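PDB 3BT3: glyoxalase-related enzyme, AraC type from Clostridium phytofermentans, which is of unknown function but belongs to the glyoxalase-related VOC superfamily and probably forms part of an AraC-type transcription regulator. Local coordinates for residues A[36-41]-A[111-116]; A[51-56]-A[83-88]; A[120-123]-A[127-130]. One frame throughout, in Å; residues are numbered along the deposited sequence.

Contact 1: A[36-41]-A[111-116]; sequences VKWFEE and NGWDQI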
loop_
_atom_site.group_PDB
_atom_site.type_symbol
_atom_site.label_atom_id
_atom_site.label_comp_id
_atom_site.label_asym_id
_atom_site.label_seq_id
_atom_site.Cartn_x
_atom_site.Cartn_y
_atom_site.Cartn_z
ATOM N N VAL A 36 12.598 -10.624 -3.412
ATOM C CA VAL A 36 12.215 -10.608 -4.816
ATOM C C VAL A 36 12.136 -12.026 -5.396
ATOM O O VAL A 36 11.261 -12.314 -6.214
ATOM C CB VAL A 36 13.224 -9.771 -5.635
ATOM C CG1 VAL A 36 13.092 -10.071 -7.110
ATOM C CG2 VAL A 36 12.988 -8.301 -5.385
ATOM N N LYS A 37 13.046 -12.903 -4.980
ATOM C CA LYS A 37 13.054 -14.273 -5.482
ATOM C C LYS A 37 11.816 -14.995 -4.982
ATOM O O LYS A 37 11.239 -15.828 -5.680
ATOM C CB LYS A 37 14.314 -15.011 -5.025
ATOM C CG LYS A 37 15.512 -14.764 -5.922
ATOM C CD LYS A 37 16.799 -15.327 -5.325
ATOM C CE LYS A 37 17.959 -15.306 -6.334
ATOM N NZ LYS A 37 18.278 -13.936 -6.855
ATOM N N TRP A 38 11.395 -14.646 -3.774
ATOM C CA TRP A 38 10.224 -15.262 -3.189
ATOM C C TRP A 38 8.984 -14.840 -3.983
ATOM O O TRP A 38 8.180 -15.688 -4.394
ATOM C CB TRP A 38 10.088 -14.849 -1.726
ATOM C CG TRP A 38 8.944 -15.504 -1.050
ATOM C CD1 TRP A 38 8.923 -16.751 -0.488
ATOM C CD2 TRP A 38 7.625 -14.980 -0.916
ATOM N NE1 TRP A 38 7.668 -17.038 -0.014
ATOM C CE2 TRP A 38 6.848 -15.967 -0.265
ATOM C CE3 TRP A 38 7.018 -13.772 -1.281
ATOM C CZ2 TRP A 38 5.487 -15.784 0.021
ATOM C CZ3 TRP A 38 5.665 -13.589 -0.993
ATOM C CH2 TRP A 38 4.918 -14.593 -0.349
ATOM N N PHE A 39 8.839 -13.537 -4.213
ATOM C CA PHE A 39 7.698 -13.047 -4.961
ATOM C C PHE A 39 7.652 -13.689 -6.339
ATOM O O PHE A 39 6.577 -13.884 -6.904
ATOM C CB PHE A 39 7.753 -11.525 -5.115
ATOM C CG PHE A 39 7.054 -10.778 -4.021
ATOM C CD1 PHE A 39 7.733 -10.399 -2.870
ATOM C CD2 PHE A 39 5.707 -10.458 -4.142
ATOM C CE1 PHE A 39 7.083 -9.718 -1.860
ATOM C CE2 PHE A 39 5.044 -9.775 -3.134
ATOM C CZ PHE A 39 5.727 -9.404 -1.996
ATOM N N GLU A 40 8.823 -14.009 -6.882
ATOM C CA GLU A 40 8.906 -14.626 -8.204
ATOM C C GLU A 40 8.596 -16.125 -8.168
ATOM O O GLU A 40 7.745 -16.615 -8.918
ATOM C CB GLU A 40 10.303 -14.408 -8.820
ATOM C CG GLU A 40 10.548 -13.009 -9.398
ATOM C CD GLU A 40 12.005 -12.770 -9.839
ATOM O OE1 GLU A 40 12.283 -11.725 -10.484
ATOM O OE2 GLU A 40 12.878 -13.613 -9.538
ATOM N N GLU A 41 9.273 -16.846 -7.286
ATOM C CA GLU A 41 9.098 -18.289 -7.197
ATOM C C GLU A 41 7.794 -18.789 -6.607
ATOM O O GLU A 41 7.292 -19.826 -7.024
ATOM C CB GLU A 41 10.256 -18.906 -6.416
ATOM C CG GLU A 41 11.607 -18.733 -7.078
ATOM C CD GLU A 41 12.743 -19.220 -6.198
ATOM O OE1 GLU A 41 12.651 -20.367 -5.704
ATOM O OE2 GLU A 41 13.719 -18.459 -5.999
ATOM N N ASN A 111 4.212 -24.574 -5.694
ATOM C CA ASN A 111 5.586 -24.104 -5.696
ATOM C C ASN A 111 6.338 -24.359 -4.398
ATOM O O ASN A 111 7.408 -23.800 -4.174
ATOM C CB ASN A 111 5.645 -22.632 -6.089
ATOM C CG ASN A 111 5.506 -22.437 -7.588
ATOM O OD1 ASN A 111 6.296 -22.979 -8.368
ATOM N ND2 ASN A 111 4.504 -21.666 -8.002
ATOM N N GLY A 112 5.768 -25.208 -3.550
ATOM C CA GLY A 112 6.433 -25.580 -2.316
ATOM C C GLY A 112 6.268 -24.741 -1.070
ATOM O O GLY A 112 6.838 -25.076 -0.033
ATOM N N TRP A 113 5.502 -23.661 -1.146
ATOM C CA TRP A 113 5.310 -22.832 0.029
ATOM C C TRP A 113 4.115 -23.370 0.826
ATOM O O TRP A 113 3.007 -23.483 0.296
ATOM C CB TRP A 113 5.084 -21.387 -0.397
ATOM C CG TRP A 113 5.192 -20.422 0.720
ATOM C CD1 TRP A 113 4.172 -19.781 1.345
ATOM C CD2 TRP A 113 6.394 -19.994 1.363
ATOM N NE1 TRP A 113 4.660 -18.977 2.341
ATOM C CE2 TRP A 113 6.025 -19.089 2.374
ATOM C CE3 TRP A 113 7.751 -20.289 1.178
ATOM C CZ2 TRP A 113 6.964 -18.470 3.205
ATOM C CZ3 TRP A 113 8.689 -19.673 2.005
ATOM C CH2 TRP A 113 8.290 -18.773 3.005
ATOM N N ASP A 114 4.346 -23.713 2.091
ATOM C CA ASP A 114 3.289 -24.261 2.931
ATOM C C ASP A 114 2.671 -23.299 3.925
ATOM O O ASP A 114 1.675 -23.634 4.565
ATOM C CB ASP A 114 3.783 -25.501 3.681
ATOM C CG ASP A 114 3.670 -26.761 2.843
ATOM O OD1 ASP A 114 2.611 -26.931 2.190
ATOM O OD2 ASP A 114 4.621 -27.580 2.837
ATOM N N GLN A 115 3.253 -22.111 4.057
ATOM C CA GLN A 115 2.730 -21.118 4.980
ATOM C C GLN A 115 1.678 -20.247 4.295
ATOM O O GLN A 115 1.871 -19.046 4.076
ATOM C CB GLN A 115 3.861 -20.250 5.522
ATOM C CG GLN A 115 4.975 -21.028 6.186
ATOM C CD GLN A 115 6.046 -20.110 6.738
ATOM O OE1 GLN A 115 5.806 -19.367 7.689
ATOM N NE2 GLN A 115 7.233 -20.143 6.134
ATOM N N ILE A 116 0.569 -20.887 3.953
ATOM C CA ILE A 116 -0.574 -20.261 3.306
ATOM C C ILE A 116 -1.785 -20.863 4.019
ATOM O O ILE A 116 -1.912 -22.079 4.103
ATOM C CB ILE A 116 -0.624 -20.619 1.798
ATOM C CG1 ILE A 116 -2.020 -20.377 1.223
ATOM C CG2 ILE A 116 -0.271 -22.076 1.598
ATOM C CD1 ILE A 116 -2.458 -18.947 1.231
#

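Contact 2: A[51-56]-A[83-88]; sequences ARDDEG and LFKGEP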
loop_
_atom_site.group_PDB
_atom_site.type_symbol
_atom_site.label_atom_id
_atom_site.label_comp_id
_atom_site.label_asym_id
_atom_site.label_seq_id
_atom_site.Cartn_x
_atom_site.Cartn_y
_atom_site.Cartn_z
ATOM N N ALA A 51 18.482 -0.075 -6.912
ATOM C CA ALA A 51 19.679 0.470 -6.282
ATOM C C ALA A 51 20.188 -0.416 -5.147
ATOM O O ALA A 51 19.406 -0.935 -4.355
ATOM C CB ALA A 51 19.385 1.860 -5.760
ATOM N N ARG A 52 21.506 -0.581 -5.069
ATOM C CA ARG A 52 22.122 -1.401 -4.024
ATOM C C ARG A 52 23.049 -0.577 -3.126
ATOM O O ARG A 52 23.443 0.529 -3.488
ATOM C CB ARG A 52 22.915 -2.549 -4.663
ATOM C CG ARG A 52 22.063 -3.493 -5.480
ATOM C CD ARG A 52 22.904 -4.474 -6.270
ATOM N NE ARG A 52 22.062 -5.446 -6.959
ATOM C CZ ARG A 52 21.330 -6.373 -6.343
ATOM N NH1 ARG A 52 21.342 -6.460 -5.013
ATOM N NH2 ARG A 52 20.569 -7.204 -7.050
ATOM N N ASP A 53 23.385 -1.115 -1.953
ATOM C CA ASP A 53 24.282 -0.434 -1.022
ATOM C C ASP A 53 25.728 -0.834 -1.307
ATOM O O ASP A 53 25.995 -1.586 -2.242
ATOM C CB ASP A 53 23.918 -0.755 0.438
ATOM C CG ASP A 53 24.049 -2.238 0.778
ATOM O OD1 ASP A 53 24.692 -2.997 0.020
ATOM O OD2 ASP A 53 23.511 -2.642 1.828
ATOM N N ASP A 54 26.664 -0.336 -0.507
ATOM C CA ASP A 54 28.067 -0.653 -0.733
ATOM C C ASP A 54 28.393 -2.132 -0.539
ATOM O O ASP A 54 29.412 -2.620 -1.027
ATOM C CB ASP A 54 28.970 0.222 0.153
ATOM C CG ASP A 54 28.349 0.541 1.509
ATOM O OD1 ASP A 54 27.321 1.259 1.553
ATOM O OD2 ASP A 54 28.896 0.078 2.537
ATOM N N GLU A 55 27.514 -2.852 0.148
ATOM C CA GLU A 55 27.729 -4.268 0.392
ATOM C C GLU A 55 27.003 -5.183 -0.601
ATOM O O GLU A 55 27.070 -6.405 -0.491
ATOM C CB GLU A 55 27.343 -4.588 1.839
ATOM C CG GLU A 55 28.244 -3.864 2.844
ATOM C CD GLU A 55 27.810 -4.024 4.294
ATOM O OE1 GLU A 55 27.627 -5.179 4.743
ATOM O OE2 GLU A 55 27.665 -2.990 4.992
ATOM N N GLY A 56 26.318 -4.586 -1.574
ATOM C CA GLY A 56 25.625 -5.370 -2.586
ATOM C C GLY A 56 24.136 -5.627 -2.404
ATOM O O GLY A 56 23.495 -6.216 -3.273
ATOM N N LEU A 83 9.828 -1.719 -2.553
ATOM C CA LEU A 83 10.674 -2.402 -1.575
ATOM C C LEU A 83 11.790 -1.479 -1.083
ATOM O O LEU A 83 12.539 -0.918 -1.889
ATOM C CB LEU A 83 11.291 -3.658 -2.195
ATOM C CG LEU A 83 10.319 -4.639 -2.874
ATOM C CD1 LEU A 83 11.098 -5.630 -3.735
ATOM C CD2 LEU A 83 9.506 -5.374 -1.828
ATOM N N PHE A 84 11.882 -1.332 0.238
ATOM C CA PHE A 84 12.888 -0.501 0.900
ATOM C C PHE A 84 13.662 -1.354 1.911
ATOM O O PHE A 84 13.122 -2.315 2.463
ATOM C CB PHE A 84 12.213 0.645 1.668
ATOM C CG PHE A 84 11.428 1.580 0.805
ATOM C CD1 PHE A 84 12.072 2.559 0.048
ATOM C CD2 PHE A 84 10.045 1.476 0.729
ATOM C CE1 PHE A 84 11.344 3.426 -0.774
ATOM C CE2 PHE A 84 9.312 2.336 -0.089
ATOM C CZ PHE A 84 9.965 3.312 -0.844
ATOM N N LYS A 85 14.918 -0.992 2.167
ATOM C CA LYS A 85 15.733 -1.721 3.135
ATOM C C LYS A 85 15.243 -1.367 4.539
ATOM O O LYS A 85 15.042 -0.193 4.853
ATOM C CB LYS A 85 17.205 -1.327 3.010
ATOM C CG LYS A 85 18.167 -2.484 3.211
ATOM C CD LYS A 85 19.253 -2.180 4.232
ATOM C CE LYS A 85 20.220 -1.132 3.743
ATOM N NZ LYS A 85 20.871 -1.561 2.483
ATOM N N GLY A 86 15.039 -2.381 5.377
ATOM C CA GLY A 86 14.586 -2.132 6.734
ATOM C C GLY A 86 13.994 -3.352 7.409
ATOM O O GLY A 86 13.938 -4.429 6.818
ATOM N N GLU A 87 13.552 -3.191 8.652
ATOM C CA GLU A 87 12.948 -4.295 9.387
ATOM C C GLU A 87 11.631 -4.707 8.740
ATOM O O GLU A 87 10.758 -3.873 8.501
ATOM C CB GLU A 87 12.692 -3.906 10.848
ATOM C CG GLU A 87 13.924 -3.936 11.740
ATOM C CD GLU A 87 14.573 -5.322 11.820
ATOM O OE1 GLU A 87 13.844 -6.326 11.996
ATOM O OE2 GLU A 87 15.820 -5.398 11.717
ATOM N N PRO A 88 11.469 -6.005 8.455
ATOM C CA PRO A 88 10.238 -6.496 7.834
ATOM C C PRO A 88 9.022 -6.069 8.654
ATOM O O PRO A 88 9.115 -5.883 9.866
ATOM C CB PRO A 88 10.411 -8.018 7.862
ATOM C CG PRO A 88 11.882 -8.214 7.914
ATOM C CD PRO A 88 12.341 -7.126 8.846
#

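Contact 3: A[120-123]-A[127-130]; sequences YTQP and RECS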
loop_
_atom_site.group_PDB
_atom_site.type_symbol
_atom_site.label_atom_id
_atom_site.label_comp_id
_atom_site.label_asym_id
_atom_site.label_seq_id
_atom_site.Cartn_x
_atom_site.Cartn_y
_atom_site.Cartn_z
ATOM N N TYR A 120 -11.197 -19.395 3.081
ATOM C CA TYR A 120 -12.424 -19.403 3.869
ATOM C C TYR A 120 -13.294 -18.190 3.557
ATOM O O TYR A 120 -12.811 -17.189 3.034
ATOM C CB TYR A 120 -12.075 -19.452 5.351
ATOM C CG TYR A 120 -11.305 -18.256 5.827
ATOM C CD1 TYR A 120 -11.967 -17.082 6.195
ATOM C CD2 TYR A 120 -9.917 -18.295 5.931
ATOM C CE1 TYR A 120 -11.266 -15.977 6.664
ATOM C CE2 TYR A 120 -9.203 -17.193 6.396
ATOM C CZ TYR A 120 -9.885 -16.038 6.765
ATOM O OH TYR A 120 -9.191 -14.951 7.253
ATOM N N THR A 121 -14.577 -18.286 3.881
ATOM C CA THR A 121 -15.516 -17.212 3.591
ATOM C C THR A 121 -15.653 -16.158 4.693
ATOM O O THR A 121 -15.889 -16.473 5.859
ATOM C CB THR A 121 -16.900 -17.807 3.267
ATOM O OG1 THR A 121 -16.764 -18.781 2.222
ATOM C CG2 THR A 121 -17.863 -16.715 2.810
ATOM N N GLN A 122 -15.494 -14.897 4.306
ATOM C CA GLN A 122 -15.602 -13.777 5.236
ATOM C C GLN A 122 -17.044 -13.284 5.341
ATOM O O GLN A 122 -17.798 -13.313 4.368
ATOM C CB GLN A 122 -14.712 -12.618 4.782
ATOM C CG GLN A 122 -13.225 -12.838 4.981
ATOM C CD GLN A 122 -12.814 -12.816 6.442
ATOM O OE1 GLN A 122 -11.627 -12.790 6.761
ATOM N NE2 GLN A 122 -13.792 -12.831 7.334
ATOM N N PRO A 123 -17.440 -12.800 6.529
ATOM C CA PRO A 123 -18.809 -12.307 6.714
ATOM C C PRO A 123 -19.139 -11.210 5.725
ATOM O O PRO A 123 -20.283 -11.087 5.302
ATOM C CB PRO A 123 -18.804 -11.785 8.143
ATOM C CG PRO A 123 -17.725 -12.597 8.807
ATOM C CD PRO A 123 -16.652 -12.638 7.761
ATOM N N ARG A 127 -14.212 -14.621 -0.271
ATOM C CA ARG A 127 -13.420 -15.754 0.157
ATOM C C ARG A 127 -12.003 -15.209 0.289
ATOM O O ARG A 127 -11.564 -14.391 -0.517
ATOM C CB ARG A 127 -13.490 -16.891 -0.863
ATOM C CG ARG A 127 -14.846 -17.590 -0.892
ATOM C CD ARG A 127 -14.709 -19.035 -1.332
ATOM N NE ARG A 127 -14.246 -19.124 -2.705
ATOM C CZ ARG A 127 -13.586 -20.160 -3.211
ATOM N NH1 ARG A 127 -13.299 -21.216 -2.457
ATOM N NH2 ARG A 127 -13.202 -20.126 -4.479
ATOM N N GLU A 128 -11.291 -15.633 1.321
ATOM C CA GLU A 128 -9.947 -15.143 1.503
ATOM C C GLU A 128 -8.997 -16.181 2.074
ATOM O O GLU A 128 -9.404 -17.261 2.498
ATOM C CB GLU A 128 -9.970 -13.896 2.395
ATOM C CG GLU A 128 -9.405 -14.062 3.794
ATOM C CD GLU A 128 -9.070 -12.718 4.445
ATOM O OE1 GLU A 128 -9.964 -11.844 4.503
ATOM O OE2 GLU A 128 -7.916 -12.537 4.898
ATOM N N CYS A 129 -7.717 -15.839 2.032
ATOM C CA CYS A 129 -6.658 -16.665 2.579
ATOM C C CYS A 129 -5.473 -15.725 2.707
ATOM O O CYS A 129 -5.338 -14.781 1.929
ATOM C CB CYS A 129 -6.315 -17.842 1.657
ATOM S SG CYS A 129 -5.411 -17.418 0.155
ATOM N N SER A 130 -4.639 -15.954 3.708
ATOM C CA SER A 130 -3.479 -15.110 3.891
ATOM C C SER A 130 -2.204 -15.926 3.714
ATOM O O SER A 130 -2.176 -17.129 3.963
ATOM C CB SER A 130 -3.532 -14.420 5.261
ATOM O OG SER A 130 -3.709 -15.349 6.307
HETATM O O HOH W 1 -6.576 -15.025 6.165
#

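Contact 1: A[36-41]-A[111-116]
Trp-38, on helix 32-41, drives the edge of its indole into the face of Trp-113, which lies in the loop leaving helix 101-110. In a VOC-type fold with two four-stranded sheets, the contact ties the first helix of the chain to the approach to strand 120-122.

The aromatic pair is a T-shaped (edge-to-face) stack. The five-membered ring of Trp-38 and the six-membered ring of Trp-113 have centroids 4.4 Å apart and planes at 75°. Trp-38 NE1 leads the approach: it stands 3.2 Å above the Trp-113 plane, over the six-membered ring, at nearly equal range from all six of that ring's carbons. Apolar contact extends to one side of it, where Trp-38 CD1 lies 3.8 Å from Trp-113 CZ3. With CG anti to the backbone N (chi1 -177°), Trp-38 holds its indole out from the helix toward the loop. The opposite face of Trp-113 is backed by Gln-115 CG, 4.0 Å above the plane, and the indole of Trp-113 is therefore flanked on both faces. Ile-131 of strand 126-132 touches both tryptophans.

The hydrogen bonds here hold the loop tryptophan rather than join the segments. Trp-113 NE1 gives a weak hydrogen bond to Gln-115 O (3.3 Å, 126° at the hydrogen) and another weak one to Thr-132 O, both using the one indole N-H. Gln-115 is the centre of an inverse gamma turn, with Ile-116 N bonded weakly to Asp-114 O.

At the end of the helical segment the meeting is van der Waals in kind. Asn-111, the first residue to leave helical geometry after helix 101-110, presents its amide to the Glu-41 carbonyl: Asn-111 CG is 3.2 Å from Glu-41 O, while Asn-111 ND2, at 3.5 Å from that oxygen, is too poorly angled for a hydrogen bond.

Contact 2: A[51-56]-A[83-88]
Lys-85 and Asp-53 meet through a single salt bridge, Lys-85 NZ to Asp-53 OD2 at 2.9 Å. The ammonium reaches OD2 on its anti side, 35° out of the carboxylate plane, and the two side chains cross at about a right angle. Lys-85 gets there by a chain bent at chi2, chi3 and chi4, which folds NZ back from an extended course. The same NZ also forms a salt bridge with Asp-59 OD1, so the ammonium is paired with two carboxylates and would probably offset part of the charge of each.

This arrangement follows from the sheet order: strand 58-64, which carries Asp-59, runs between strands 46-52 and 81-85. The lysine therefore bridges over the middle strand, consistent with the 9.6 Å between the CA atoms of Asp-53 and Lys-85.

Asp-53 is positioned by the type I beta turn that it opens, closed by Gly-56 N to Asp-53 O at 3.1 Å. Its other oxygen, OD1, accepts a hydrogen bond from Phe-57 N and a weak one from Glu-55 N, fixing the carboxylate's rotation. Farther out, Arg-52 NH1 weakly binds Gly-56 O and forms a salt bridge with Asp-33, while next to Lys-85 the Phe-84 ring packs edge-to-face with Phe-95 of the second subunit.

Contact 3: A[120-123]-A[127-130]
Glu-128 and Tyr-120 form an antiparallel hydrogen-bonded pair in the beta hairpin of strands 120-122 and 126-132, the first of which is the outermost strand of its sheet within this chain. Tyr-120 N to Glu-128 O and Glu-128 N to Tyr-120 O are both 2.8 Å. The side chains run alongside one another on the same face of the sheet, ring and carboxylate planes only 12° apart. Tyr-120 has CG between its backbone N and carbonyl carbon (chi1 63°), which folds the ring back over the partner strand: one ring face lies over Glu-128 O, and Tyr-120 CZ sits 3.6 Å from Glu-128 CG. The buried carboxylate of Glu-128 is held by Arg-140 through a salt bridge at OE1, and this pairing would probably stabilise its charge.

Arg-127, on the other face, pairs with Thr-121 in the non-hydrogen-bonded position. Its CG passes 3.8 Å from Thr-121 OG1, and the guanidinium leads away to a salt bridge with Asp-102. Backbone contact adds a CA-H...O approach from Arg-127 CA to Tyr-120 O.

One water links both strands, 2.8 Å from Tyr-120 OH, 2.9 Å from Ser-130 OG, and donating to Glu-128 OE2 at 3.1 Å.

How the contacts relate
From the N terminus, helix 32-41 opens contact 1, whose loop closes only at 111-116, after helix 101-110. Contact 2 is nested inside that span: it opens at the end of strand 46-52 and closes at the end of strand 81-85, within one sheet. Contact 3 follows in series, a short hairpin closure in the other sheet. None of the loops cross. Contact 1 touches both others, through Val-36 CG2 to Leu-83 CD1 (3.7 Å) and Ile-116 CD1 to Cys-129 SG (3.5 Å), so it links the two sheets. Contacts 2 and 3 lie on opposite sides of the chain's centre, their own centres about 34 Å apart.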